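Local coordinates for protein prolyl-tRNA synthetase (Naegleria fowleri, PDB 6UYH) that probably attaches proline to its cognate tRNA at the expense of ATP, as a class II aminoacyl-tRNA synthetase, and is held here with halofuginone and an ATP analogue, at residues E20-W25 with A228-A233; T209-F214 with A445-I450; N245-F250 with A264-W269. One frame throughout, in Å; residues are numbered along the deposited sequence. Where two conformers were deposited one is given.

Contact 1. Residues E20-W25 with A228-A233; sequences ENFSEW and ATNGRA
The ring of Phe22 meets Thr229 and Asn230 in a contact without a cross-segment hydrogen bond. CG of Phe22 lies anti to the backbone N (chi1 -170°), which carries the ring off the first turn of its helix toward the 228-233 turn. Thr229 covers one face, CB toward the rim, and its methyl CG2 comes to 3.6 Å from Phe22 CD1; this off-centre CH-pi contact puts CG2 4.0 Å from the centroid of the Phe22 ring. On the CD2 side the Asn230 amide approaches obliquely, with ND2 3.6 Å from Phe22 CD2 and the amide and ring planes 64° apart. That ND2 is held elsewhere, by Tyr513 OH and Asp464 OD1, so the ring packs on an amide whose N-H groups serve the C-terminal region. Asn21 is the N-cap of the helix; its OD1 accepts from Glu24 N at 3.1 Å, the donor standing above the carbonyl plane. Gly231, at positive phi, and Arg232 form a G1 beta bulge facing Ile227 in the turn between strands 219-227 and 232-243. Helix 22-32 starts against that hairpin end, where Phe22 also touches Ile227 and Tyr513, and Ala233 pairs through its backbone with Arg511 and Tyr513.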
loop_
_atom_site.group_PDB
_atom_site.type_symbol
_atom_site.label_atom_id
_atom_site.label_comp_id
_atom_site.label_asym_id
_atom_site.label_seq_id
_atom_site.Cartn_x
_atom_site.Cartn_y
_atom_site.Cartn_z
ATOM N N GLU A 20 -9.862 4.808 -35.051
ATOM C CA GLU A 20 -9.431 3.856 -36.074
ATOM C C GLU A 20 -9.309 2.434 -35.532
ATOM O O GLU A 20 -9.757 1.474 -36.167
ATOM C CB GLU A 20 -8.075 4.280 -36.667
ATOM C CG GLU A 20 -8.152 5.351 -37.728
ATOM C CD GLU A 20 -6.777 5.877 -38.130
ATOM O OE1 GLU A 20 -5.774 5.539 -37.459
ATOM O OE2 GLU A 20 -6.708 6.643 -39.108
ATOM N N ASN A 21 -8.642 2.283 -34.395
ATOM C CA ASN A 21 -8.386 0.967 -33.817
ATOM C C ASN A 21 -8.235 1.210 -32.321
ATOM O O ASN A 21 -7.167 1.629 -31.863
ATOM C CB ASN A 21 -7.141 0.323 -34.420
ATOM C CG ASN A 21 -6.903 -1.093 -33.908
ATOM O OD1 ASN A 21 -7.217 -1.418 -32.767
ATOM N ND2 ASN A 21 -6.343 -1.939 -34.761
ATOM N N PHE A 22 -9.316 0.977 -31.577
ATOM C CA PHE A 22 -9.354 1.399 -30.185
ATOM C C PHE A 22 -8.328 0.647 -29.353
ATOM O O PHE A 22 -7.706 1.228 -28.455
ATOM C CB PHE A 22 -10.770 1.204 -29.622
ATOM C CG PHE A 22 -10.983 1.828 -28.266
ATOM C CD1 PHE A 22 -10.609 3.141 -28.021
ATOM C CD2 PHE A 22 -11.585 1.110 -27.244
ATOM C CE1 PHE A 22 -10.799 3.715 -26.765
ATOM C CE2 PHE A 22 -11.789 1.681 -25.989
ATOM C CZ PHE A 22 -11.397 2.990 -25.752
ATOM N N SER A 23 -8.126 -0.641 -29.629
ATOM C CA SER A 23 -7.211 -1.398 -28.778
ATOM C C SER A 23 -5.759 -1.026 -29.059
ATOM O O SER A 23 -4.942 -0.961 -28.130
ATOM C CB SER A 23 -7.452 -2.902 -28.959
ATOM O OG SER A 23 -7.266 -3.287 -30.304
ATOM N N GLU A 24 -5.425 -0.733 -30.314
ATOM C CA GLU A 24 -4.064 -0.312 -30.627
ATOM C C GLU A 24 -3.801 1.102 -30.116
ATOM O O GLU A 24 -2.728 1.374 -29.565
ATOM C CB GLU A 24 -3.815 -0.421 -32.132
ATOM C CG GLU A 24 -2.451 0.103 -32.586
ATOM C CD GLU A 24 -1.262 -0.638 -31.981
ATOM O OE1 GLU A 24 -1.432 -1.775 -31.484
ATOM O OE2 GLU A 24 -0.144 -0.071 -32.011
ATOM N N TRP A 25 -4.778 2.004 -30.273
ATOM C CA TRP A 25 -4.687 3.337 -29.673
ATOM C C TRP A 25 -4.414 3.251 -28.176
ATOM O O TRP A 25 -3.531 3.936 -27.643
ATOM C CB TRP A 25 -5.981 4.127 -29.924
ATOM C CG TRP A 25 -6.039 5.414 -29.134
ATOM C CD1 TRP A 25 -5.534 6.633 -29.512
ATOM C CD2 TRP A 25 -6.609 5.604 -27.832
ATOM N NE1 TRP A 25 -5.765 7.567 -28.528
ATOM C CE2 TRP A 25 -6.420 6.962 -27.486
ATOM C CE3 TRP A 25 -7.281 4.762 -26.929
ATOM C CZ2 TRP A 25 -6.854 7.494 -26.273
ATOM C CZ3 TRP A 25 -7.716 5.293 -25.715
ATOM C CH2 TRP A 25 -7.501 6.650 -25.400
ATOM N N ALA A 228 -17.491 5.686 -24.615
ATOM C CA ALA A 228 -18.212 6.137 -25.806
ATOM C C ALA A 228 -17.612 5.602 -27.103
ATOM O O ALA A 228 -18.346 5.390 -28.075
ATOM C CB ALA A 228 -18.252 7.666 -25.847
ATOM N N THR A 229 -16.287 5.404 -27.159
ATOM C CA THR A 229 -15.658 5.053 -28.433
ATOM C C THR A 229 -16.222 3.753 -28.997
ATOM O O THR A 229 -16.568 3.678 -30.180
ATOM C CB THR A 229 -14.136 4.955 -28.278
ATOM O OG1 THR A 229 -13.611 6.252 -27.974
ATOM C CG2 THR A 229 -13.499 4.479 -29.599
ATOM N N ASN A 230 -16.340 2.715 -28.167
ATOM C CA ASN A 230 -16.911 1.460 -28.644
ATOM C C ASN A 230 -18.248 1.132 -27.990
ATOM O O ASN A 230 -18.743 0.011 -28.148
ATOM C CB ASN A 230 -15.920 0.302 -28.465
ATOM C CG ASN A 230 -15.459 0.121 -27.036
ATOM O OD1 ASN A 230 -15.869 0.849 -26.134
ATOM N ND2 ASN A 230 -14.592 -0.870 -26.821
ATOM N N GLY A 231 -18.859 2.091 -27.300
ATOM C CA GLY A 231 -20.218 1.909 -26.790
ATOM C C GLY A 231 -20.360 0.816 -25.752
ATOM O O GLY A 231 -21.333 0.047 -25.792
ATOM N N ARG A 232 -19.423 0.741 -24.806
ATOM C CA ARG A 232 -19.380 -0.329 -23.821
ATOM C C ARG A 232 -19.395 0.237 -22.415
ATOM O O ARG A 232 -18.689 1.201 -22.114
ATOM C CB ARG A 232 -18.138 -1.196 -23.984
ATOM C CG ARG A 232 -18.134 -1.916 -25.288
ATOM C CD ARG A 232 -17.050 -2.957 -25.400
ATOM N NE ARG A 232 -17.235 -3.599 -26.694
ATOM C CZ ARG A 232 -17.831 -4.771 -26.877
ATOM N NH1 ARG A 232 -18.272 -5.469 -25.831
ATOM N NH2 ARG A 232 -17.970 -5.240 -28.110
ATOM N N ALA A 233 -20.190 -0.386 -21.556
ATOM C CA ALA A 233 -20.194 -0.034 -20.151
ATOM C C ALA A 233 -19.046 -0.737 -19.436
ATOM O O ALA A 233 -18.553 -1.783 -19.875
ATOM C CB ALA A 233 -21.530 -0.414 -19.515
#

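Contact 2. Residues T209-F214 with A445-I450; sequences TENEKF and AAEEYI. With HFG (7-bromo-6-chloro-3-{3-[(2R,3S)-3-hydroxypiperidin-2-yl]-2-oxopropyl}quinazolin-4(3H)-one), chain D.
Both carboxylate oxygens of Glu447 are engaged by the 209-214 loop. Thr209 OG1 donates to Glu447 OE1 at 2.6 Å, meeting it on the syn side and only 18° out of the carboxylate plane. Asn211 ND2 gives a nearly straight bond to Glu447 OE2 (3.1 Å, 166° at the hydrogen); the oxygen lies close to the amide plane of Asn211, yet the amide stands perpendicular to the carboxylate and delivers its N-H from above. A water adds a third link, accepting from Asn211 N and donating to Glu447 OE1 at 2.6 Å. Ser475 OG also bonds to Glu447 OE2. Bonds to both oxygens, one near the carboxylate plane and one from above it, restrict its rotation and probably offset the cost of burying its charge. Glu447 reaches the loop because CG is anti to the backbone N (chi1 -180°) and the chain stays extended beyond it.

Glu212 approaches differently: its bent chain lays CG 3.4 Å from Glu447 OE2, while Glu212 OE2 remains 3.8 Å from the same Glu447 OE2. This proximity of like charges is perhaps eased by a long, weak ion pair from Glu212 OE1 to Lys474. Farther along the loop, Phe214 turns to the inhibitor pocket, where C3' of halofuginone sits over the centre of its ring and O11 of the inhibitor comes to 3.4 Å from Phe214 CE2. The contact joins the loop between strands 204-207 and 219-227, within the class II core, to helix 444-457 of the C-terminal region. Trp440 of strand 435-440 packs against both Thr209 and Glu447, and strand 474-479, carrying Ser475, pairs with strand 204-207.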
loop_
_atom_site.group_PDB
_atom_site.type_symbol
_atom_site.label_atom_id
_atom_site.label_comp_id
_atom_site.label_asym_id
_atom_site.label_seq_id
_atom_site.Cartn_x
_atom_site.Cartn_y
_atom_site.Cartn_z
ATOM N N THR A 209 -28.958 -6.964 -11.288
ATOM C CA THR A 209 -29.998 -7.981 -11.350
ATOM C C THR A 209 -29.564 -9.247 -10.604
ATOM O O THR A 209 -28.406 -9.405 -10.216
ATOM C CB THR A 209 -30.310 -8.329 -12.801
ATOM O OG1 THR A 209 -29.114 -8.825 -13.414
ATOM C CG2 THR A 209 -30.759 -7.094 -13.547
ATOM N N GLU A 210 -30.509 -10.179 -10.445
ATOM C CA GLU A 210 -30.204 -11.402 -9.706
ATOM C C GLU A 210 -29.051 -12.171 -10.349
ATOM O O GLU A 210 -28.222 -12.762 -9.647
ATOM C CB GLU A 210 -31.452 -12.279 -9.600
ATOM C CG GLU A 210 -32.536 -11.686 -8.708
ATOM C CD GLU A 210 -32.042 -11.401 -7.298
ATOM O OE1 GLU A 210 -31.461 -12.316 -6.679
ATOM O OE2 GLU A 210 -32.226 -10.260 -6.814
ATOM N N ASN A 211 -28.965 -12.152 -11.680
ATOM C CA ASN A 211 -27.915 -12.903 -12.358
ATOM C C ASN A 211 -26.547 -12.259 -12.186
ATOM O O ASN A 211 -25.534 -12.966 -12.142
ATOM C CB ASN A 211 -28.246 -13.053 -13.846
ATOM C CG ASN A 211 -27.125 -13.711 -14.633
ATOM O OD1 ASN A 211 -26.788 -14.872 -14.401
ATOM N ND2 ASN A 211 -26.547 -12.972 -15.578
ATOM N N GLU A 212 -26.488 -10.933 -12.074
ATOM C CA GLU A 212 -25.210 -10.246 -12.012
ATOM C C GLU A 212 -24.753 -9.940 -10.595
ATOM O O GLU A 212 -23.577 -9.623 -10.401
ATOM C CB GLU A 212 -25.268 -8.945 -12.820
ATOM C CG GLU A 212 -25.309 -9.168 -14.323
ATOM C CD GLU A 212 -23.991 -9.702 -14.863
ATOM O OE1 GLU A 212 -22.928 -9.264 -14.376
ATOM O OE2 GLU A 212 -24.020 -10.561 -15.767
ATOM N N LYS A 213 -25.630 -10.026 -9.600
ATOM C CA LYS A 213 -25.215 -9.675 -8.251
ATOM C C LYS A 213 -24.297 -10.753 -7.672
ATOM O O LYS A 213 -24.235 -11.888 -8.156
ATOM C CB LYS A 213 -26.433 -9.481 -7.345
ATOM C CG LYS A 213 -27.037 -10.772 -6.843
ATOM C CD LYS A 213 -28.057 -10.508 -5.734
ATOM C CE LYS A 213 -28.675 -11.802 -5.226
ATOM N NZ LYS A 213 -27.657 -12.781 -4.741
ATOM N N PHE A 214 -23.576 -10.377 -6.620
ATOM C CA PHE A 214 -22.751 -11.326 -5.882
ATOM C C PHE A 214 -23.637 -12.412 -5.277
ATOM O O PHE A 214 -24.593 -12.118 -4.550
ATOM C CB PHE A 214 -21.977 -10.570 -4.799
ATOM C CG PHE A 214 -21.051 -11.422 -3.955
ATOM C CD1 PHE A 214 -20.790 -11.063 -2.641
ATOM C CD2 PHE A 214 -20.438 -12.551 -4.471
ATOM C CE1 PHE A 214 -19.930 -11.814 -1.850
ATOM C CE2 PHE A 214 -19.585 -13.316 -3.686
ATOM C CZ PHE A 214 -19.332 -12.943 -2.376
ATOM N N ALA A 445 -33.847 -15.977 -16.299
ATOM C CA ALA A 445 -34.128 -16.535 -17.618
ATOM C C ALA A 445 -34.349 -15.441 -18.656
ATOM O O ALA A 445 -33.918 -15.577 -19.808
ATOM C CB ALA A 445 -35.342 -17.460 -17.547
ATOM N N ALA A 446 -35.035 -14.355 -18.278
ATOM C CA ALA A 446 -35.210 -13.250 -19.214
ATOM C C ALA A 446 -33.866 -12.639 -19.574
ATOM O O ALA A 446 -33.594 -12.349 -20.744
ATOM C CB ALA A 446 -36.137 -12.186 -18.627
ATOM N N GLU A 447 -32.996 -12.461 -18.582
ATOM C CA GLU A 447 -31.687 -11.883 -18.861
ATOM C C GLU A 447 -30.872 -12.780 -19.788
ATOM O O GLU A 447 -30.187 -12.291 -20.697
ATOM C CB GLU A 447 -30.937 -11.635 -17.552
ATOM C CG GLU A 447 -29.565 -11.028 -17.745
ATOM C CD GLU A 447 -28.955 -10.532 -16.448
ATOM O OE1 GLU A 447 -29.695 -10.395 -15.442
ATOM O OE2 GLU A 447 -27.731 -10.279 -16.448
ATOM N N GLU A 448 -30.927 -14.093 -19.570
ATOM C CA GLU A 448 -30.205 -15.015 -20.442
ATOM C C GLU A 448 -30.770 -14.986 -21.858
ATOM O O GLU A 448 -30.018 -15.025 -22.839
ATOM C CB GLU A 448 -30.260 -16.428 -19.862
ATOM C CG GLU A 448 -29.612 -17.499 -20.737
ATOM C CD GLU A 448 -28.122 -17.274 -20.960
ATOM O OE1 GLU A 448 -27.459 -16.655 -20.090
ATOM O OE2 GLU A 448 -27.617 -17.723 -22.013
ATOM N N TYR A 449 -32.096 -14.919 -21.982
ATOM C CA TYR A 449 -32.718 -14.791 -23.297
ATOM C C TYR A 449 -32.217 -13.548 -24.030
ATOM O O TYR A 449 -31.836 -13.614 -25.203
ATOM C CB TYR A 449 -34.235 -14.752 -23.141
ATOM C CG TYR A 449 -34.978 -14.502 -24.425
ATOM C CD1 TYR A 449 -35.276 -15.552 -25.286
ATOM C CD2 TYR A 449 -35.395 -13.223 -24.776
ATOM C CE1 TYR A 449 -35.969 -15.337 -26.461
ATOM C CE2 TYR A 449 -36.089 -13.000 -25.958
ATOM C CZ TYR A 449 -36.369 -14.062 -26.794
ATOM O OH TYR A 449 -37.055 -13.864 -27.973
ATOM N N ILE A 450 -32.211 -12.402 -23.348
ATOM C CA ILE A 450 -31.771 -11.162 -23.984
ATOM C C ILE A 450 -30.315 -11.269 -24.415
ATOM O O ILE A 450 -29.939 -10.829 -25.510
ATOM C CB ILE A 450 -31.998 -9.972 -23.033
ATOM C CG1 ILE A 450 -33.502 -9.754 -22.805
ATOM C CG2 ILE A 450 -31.319 -8.711 -23.566
ATOM C CD1 ILE A 450 -33.800 -8.853 -21.598
HETATM O "O4'" HFG D . -15.139 -10.485 -4.621
HETATM C C21 HFG D . -16.346 -10.572 -4.709
HETATM C "C3'" HFG D . -17.270 -9.875 -3.737
HETATM C "C2'" HFG D . -16.704 -8.618 -3.063
HETATM N "N1'" HFG D . -15.590 -8.918 -2.154
HETATM C "C6'" HFG D . -15.159 -7.731 -1.405
HETATM C "C5'" HFG D . -14.715 -6.619 -2.316
HETATM C "C4'" HFG D . -15.807 -6.295 -3.339
HETATM C C39 HFG D . -16.261 -7.549 -4.063
HETATM O "O7'" HFG D . -17.339 -7.229 -4.948
HETATM C "C1'" HFG D . -17.006 -11.418 -5.808
HETATM N N3 HFG D . -16.099 -12.438 -6.330
HETATM C C4 HFG D . -15.763 -13.494 -5.494
HETATM O O11 HFG D . -16.243 -13.594 -4.380
HETATM C C10 HFG D . -14.769 -14.410 -6.069
HETATM C C5 HFG D . -14.345 -15.526 -5.349
HETATM C C2 HFG D . -15.547 -12.295 -7.575
HETATM N N1 HFG D . -14.665 -13.063 -8.106
HETATM C C9 HFG D . -14.241 -14.147 -7.335
HETATM C C8 HFG D . -13.244 -14.972 -7.854
HETATM C C7 HFG D . -12.814 -16.061 -7.112
HETATM BR BR1 HFG D . -11.387 -17.097 -7.800
HETATM C C6 HFG D . -13.380 -16.353 -5.889
HETATM CL CL1 HFG D . -12.939 -17.791 -5.018
HETATM O O HOH W 1 -31.113 -11.646 -13.677
#

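Contact 3. Residues N245-F250 with A264-W269; sequences NFSKMF and AYQNSW. With HFG (7-bromo-6-chloro-3-{3-[(2R,3S)-3-hydroxypiperidin-2-yl]-2-oxopropyl}quinazolin-4(3H)-one), chain D.
Ser247 and Gln266 face each other across the helix-strand contact, and the side chain of Gln266 can be traced outward from the strand. Its CB points toward helix 245-250. CG lies anti to the carbonyl carbon (chi1 -69°), and the extended chain then carries the amide toward the helix, where OE1 does the touching. At the tip Gln266 OE1 stands 3.5 Å from Phe246 CB and 3.6 Å from Ser247 CB. Gln266 OE1 is also 3.1 Å from Ser247 N, but the angle is too poor for a hydrogen bond; the link is made instead by a water, which accepts from Ser247 N at 2.9 Å and donates to Gln266 OE1 at 2.7 Å. Strand 261-272 pairs with strands 164-174 and 232-243 in the antiparallel sheet of the class II synthetase core, and helix 245-250 directly follows strand 232-243. Farther down the same strand, Ser268 and Trp269 line the halofuginone pocket, Ser268 OG lying 3.8 Å from C6' of the inhibitor's piperidine. Back at the helix, Ser247 OG donates to Ala264 O at 2.7 Å, in the carbonyl plane. The Phe246 ring leads away from the strand and meets Tyr125 of helix 121-131, which Gln266 and Ser268 also touch.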
loop_
_atom_site.group_PDB
_atom_site.type_symbol
_atom_site.label_atom_id
_atom_site.label_comp_id
_atom_site.label_asym_id
_atom_site.label_seq_id
_atom_site.Cartn_x
_atom_site.Cartn_y
_atom_site.Cartn_z
ATOM N N ASN A 245 -26.093 -13.579 5.372
ATOM C CA ASN A 245 -25.671 -14.756 4.621
ATOM C C ASN A 245 -24.309 -15.262 5.075
ATOM O O ASN A 245 -24.114 -16.471 5.245
ATOM C CB ASN A 245 -25.652 -14.434 3.126
ATOM C CG ASN A 245 -27.034 -14.116 2.588
ATOM O OD1 ASN A 245 -28.024 -14.713 3.010
ATOM N ND2 ASN A 245 -27.112 -13.173 1.661
ATOM N N PHE A 246 -23.350 -14.354 5.271
ATOM C CA PHE A 246 -22.027 -14.770 5.715
ATOM C C PHE A 246 -21.951 -14.929 7.226
ATOM O O PHE A 246 -21.156 -15.740 7.715
ATOM C CB PHE A 246 -20.963 -13.779 5.231
ATOM C CG PHE A 246 -20.565 -13.985 3.794
ATOM C CD1 PHE A 246 -21.263 -13.361 2.770
ATOM C CD2 PHE A 246 -19.507 -14.822 3.466
ATOM C CE1 PHE A 246 -20.905 -13.557 1.446
ATOM C CE2 PHE A 246 -19.144 -15.017 2.145
ATOM C CZ PHE A 246 -19.841 -14.382 1.136
ATOM N N SER A 247 -22.763 -14.188 7.983
ATOM C CA SER A 247 -22.723 -14.356 9.430
ATOM C C SER A 247 -23.317 -15.695 9.846
ATOM O O SER A 247 -22.906 -16.265 10.861
ATOM C CB SER A 247 -23.429 -13.194 10.124
ATOM O OG SER A 247 -24.742 -13.010 9.643
ATOM N N LYS A 248 -24.261 -16.233 9.069
ATOM C CA LYS A 248 -24.712 -17.591 9.347
ATOM C C LYS A 248 -23.652 -18.604 8.939
ATOM O O LYS A 248 -23.413 -19.584 9.654
ATOM C CB LYS A 248 -26.038 -17.866 8.637
ATOM C CG LYS A 248 -27.222 -17.148 9.261
ATOM C CD LYS A 248 -28.467 -17.277 8.390
ATOM C CE LYS A 248 -29.593 -16.407 8.920
ATOM N NZ LYS A 248 -30.788 -16.410 8.020
ATOM N N MET A 249 -22.984 -18.355 7.812
ATOM C CA MET A 249 -21.913 -19.225 7.334
ATOM C C MET A 249 -20.769 -19.313 8.339
ATOM O O MET A 249 -20.230 -20.398 8.589
ATOM C CB MET A 249 -21.395 -18.697 5.993
ATOM C CG MET A 249 -21.226 -19.717 4.876
ATOM S SD MET A 249 -20.746 -18.918 3.313
ATOM C CE MET A 249 -22.246 -18.035 2.881
ATOM N N PHE A 250 -20.369 -18.181 8.915
ATOM C CA PHE A 250 -19.183 -18.138 9.761
ATOM C C PHE A 250 -19.505 -17.991 11.242
ATOM O O PHE A 250 -18.587 -17.817 12.041
ATOM C CB PHE A 250 -18.252 -17.011 9.298
ATOM C CG PHE A 250 -17.593 -17.301 7.993
ATOM C CD1 PHE A 250 -18.198 -16.939 6.801
ATOM C CD2 PHE A 250 -16.396 -17.989 7.951
ATOM C CE1 PHE A 250 -17.606 -17.230 5.591
ATOM C CE2 PHE A 250 -15.796 -18.280 6.743
ATOM C CZ PHE A 250 -16.413 -17.907 5.555
ATOM N N ALA A 264 -24.931 -11.023 12.930
ATOM C CA ALA A 264 -24.595 -9.688 12.460
ATOM C C ALA A 264 -25.061 -9.490 11.021
ATOM O O ALA A 264 -25.128 -10.433 10.229
ATOM C CB ALA A 264 -23.083 -9.445 12.546
ATOM N N TYR A 265 -25.387 -8.245 10.693
ATOM C CA TYR A 265 -25.589 -7.835 9.312
ATOM C C TYR A 265 -24.260 -7.344 8.757
ATOM O O TYR A 265 -23.511 -6.648 9.451
ATOM C CB TYR A 265 -26.645 -6.738 9.224
ATOM C CG TYR A 265 -28.038 -7.257 9.515
ATOM C CD1 TYR A 265 -28.897 -7.595 8.475
ATOM C CD2 TYR A 265 -28.473 -7.439 10.818
ATOM C CE1 TYR A 265 -30.172 -8.084 8.727
ATOM C CE2 TYR A 265 -29.751 -7.930 11.080
ATOM C CZ TYR A 265 -30.588 -8.252 10.026
ATOM O OH TYR A 265 -31.853 -8.739 10.265
ATOM N N GLN A 266 -23.949 -7.734 7.520
ATOM C CA GLN A 266 -22.660 -7.401 6.927
ATOM C C GLN A 266 -22.816 -6.771 5.554
ATOM O O GLN A 266 -23.790 -7.021 4.836
ATOM C CB GLN A 266 -21.757 -8.621 6.779
ATOM C CG GLN A 266 -21.253 -9.176 8.101
ATOM C CD GLN A 266 -20.544 -10.492 7.909
ATOM O OE1 GLN A 266 -21.173 -11.551 7.923
ATOM N NE2 GLN A 266 -19.228 -10.436 7.700
ATOM N N ASN A 267 -21.820 -5.957 5.206
ATOM C CA ASN A 267 -21.606 -5.435 3.864
ATOM C C ASN A 267 -20.173 -5.740 3.445
ATOM O O ASN A 267 -19.295 -5.944 4.288
ATOM C CB ASN A 267 -21.787 -3.913 3.784
ATOM C CG ASN A 267 -23.131 -3.447 4.264
ATOM O OD1 ASN A 267 -24.142 -4.154 4.159
ATOM N ND2 ASN A 267 -23.162 -2.222 4.773
ATOM N N SER A 268 -19.930 -5.724 2.133
ATOM C CA SER A 268 -18.567 -5.591 1.621
ATOM C C SER A 268 -18.605 -4.760 0.347
ATOM O O SER A 268 -19.642 -4.640 -0.306
ATOM C CB SER A 268 -17.888 -6.958 1.386
ATOM O OG SER A 268 -18.501 -7.668 0.326
ATOM N N TRP A 269 -17.468 -4.151 0.007
ATOM C CA TRP A 269 -17.444 -3.186 -1.082
ATOM C C TRP A 269 -16.011 -3.066 -1.582
ATOM O O TRP A 269 -15.072 -3.141 -0.789
ATOM C CB TRP A 269 -17.989 -1.811 -0.642
ATOM C CG TRP A 269 -17.941 -1.525 0.874
ATOM C CD1 TRP A 269 -18.880 -1.878 1.813
ATOM C CD2 TRP A 269 -16.915 -0.803 1.592
ATOM N NE1 TRP A 269 -18.498 -1.433 3.066
ATOM C CE2 TRP A 269 -17.298 -0.771 2.958
ATOM C CE3 TRP A 269 -15.722 -0.176 1.208
ATOM C CZ2 TRP A 269 -16.527 -0.144 3.943
ATOM C CZ3 TRP A 269 -14.942 0.451 2.203
ATOM C CH2 TRP A 269 -15.352 0.454 3.550
HETATM O "O4'" HFG D . -15.139 -10.485 -4.621
HETATM C C21 HFG D . -16.346 -10.572 -4.709
HETATM C "C3'" HFG D . -17.270 -9.875 -3.737
HETATM C "C2'" HFG D . -16.704 -8.618 -3.063
HETATM N "N1'" HFG D . -15.590 -8.918 -2.154
HETATM C "C6'" HFG D . -15.159 -7.731 -1.405
HETATM C "C5'" HFG D . -14.715 -6.619 -2.316
HETATM C "C4'" HFG D . -15.807 -6.295 -3.339
HETATM C C39 HFG D . -16.261 -7.549 -4.063
HETATM O "O7'" HFG D . -17.339 -7.229 -4.948
HETATM C "C1'" HFG D . -17.006 -11.418 -5.808
HETATM N N3 HFG D . -16.099 -12.438 -6.330
HETATM C C4 HFG D . -15.763 -13.494 -5.494
HETATM O O11 HFG D . -16.243 -13.594 -4.380
HETATM C C10 HFG D . -14.769 -14.410 -6.069
HETATM C C5 HFG D . -14.345 -15.526 -5.349
HETATM C C2 HFG D . -15.547 -12.295 -7.575
HETATM N N1 HFG D . -14.665 -13.063 -8.106
HETATM C C9 HFG D . -14.241 -14.147 -7.335
HETATM C C8 HFG D . -13.244 -14.972 -7.854
HETATM C C7 HFG D . -12.814 -16.061 -7.112
HETATM BR BR1 HFG D . -11.387 -17.097 -7.800
HETATM C C6 HFG D . -13.380 -16.353 -5.889
HETATM CL CL1 HFG D . -12.939 -17.791 -5.018
HETATM O O HOH W 2 -23.546 -11.745 6.624
#

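In the fold
From the N terminus, helix 22-32 opens contact 1, which closes some 200 residues later at the turn leading into strand 232-243. The loop at 209-214 lies within that span but finds its partner only at helix 444-457, so contacts 1 and 2 cross: the first brings the N-terminal helix to the catalytic core, the second ties the core to the C-terminal region. Contact 3 opens after contact 1 has closed and falls wholly within the span of contact 2, joining helix 245-250 to a strand adjacent to 232-243. Contacts 2 and 3 touch through Phe214 CZ and Phe246 CZ, 3.8 Å apart, and both border halofuginone; contact 1 is centred about 39 Å from contact 3.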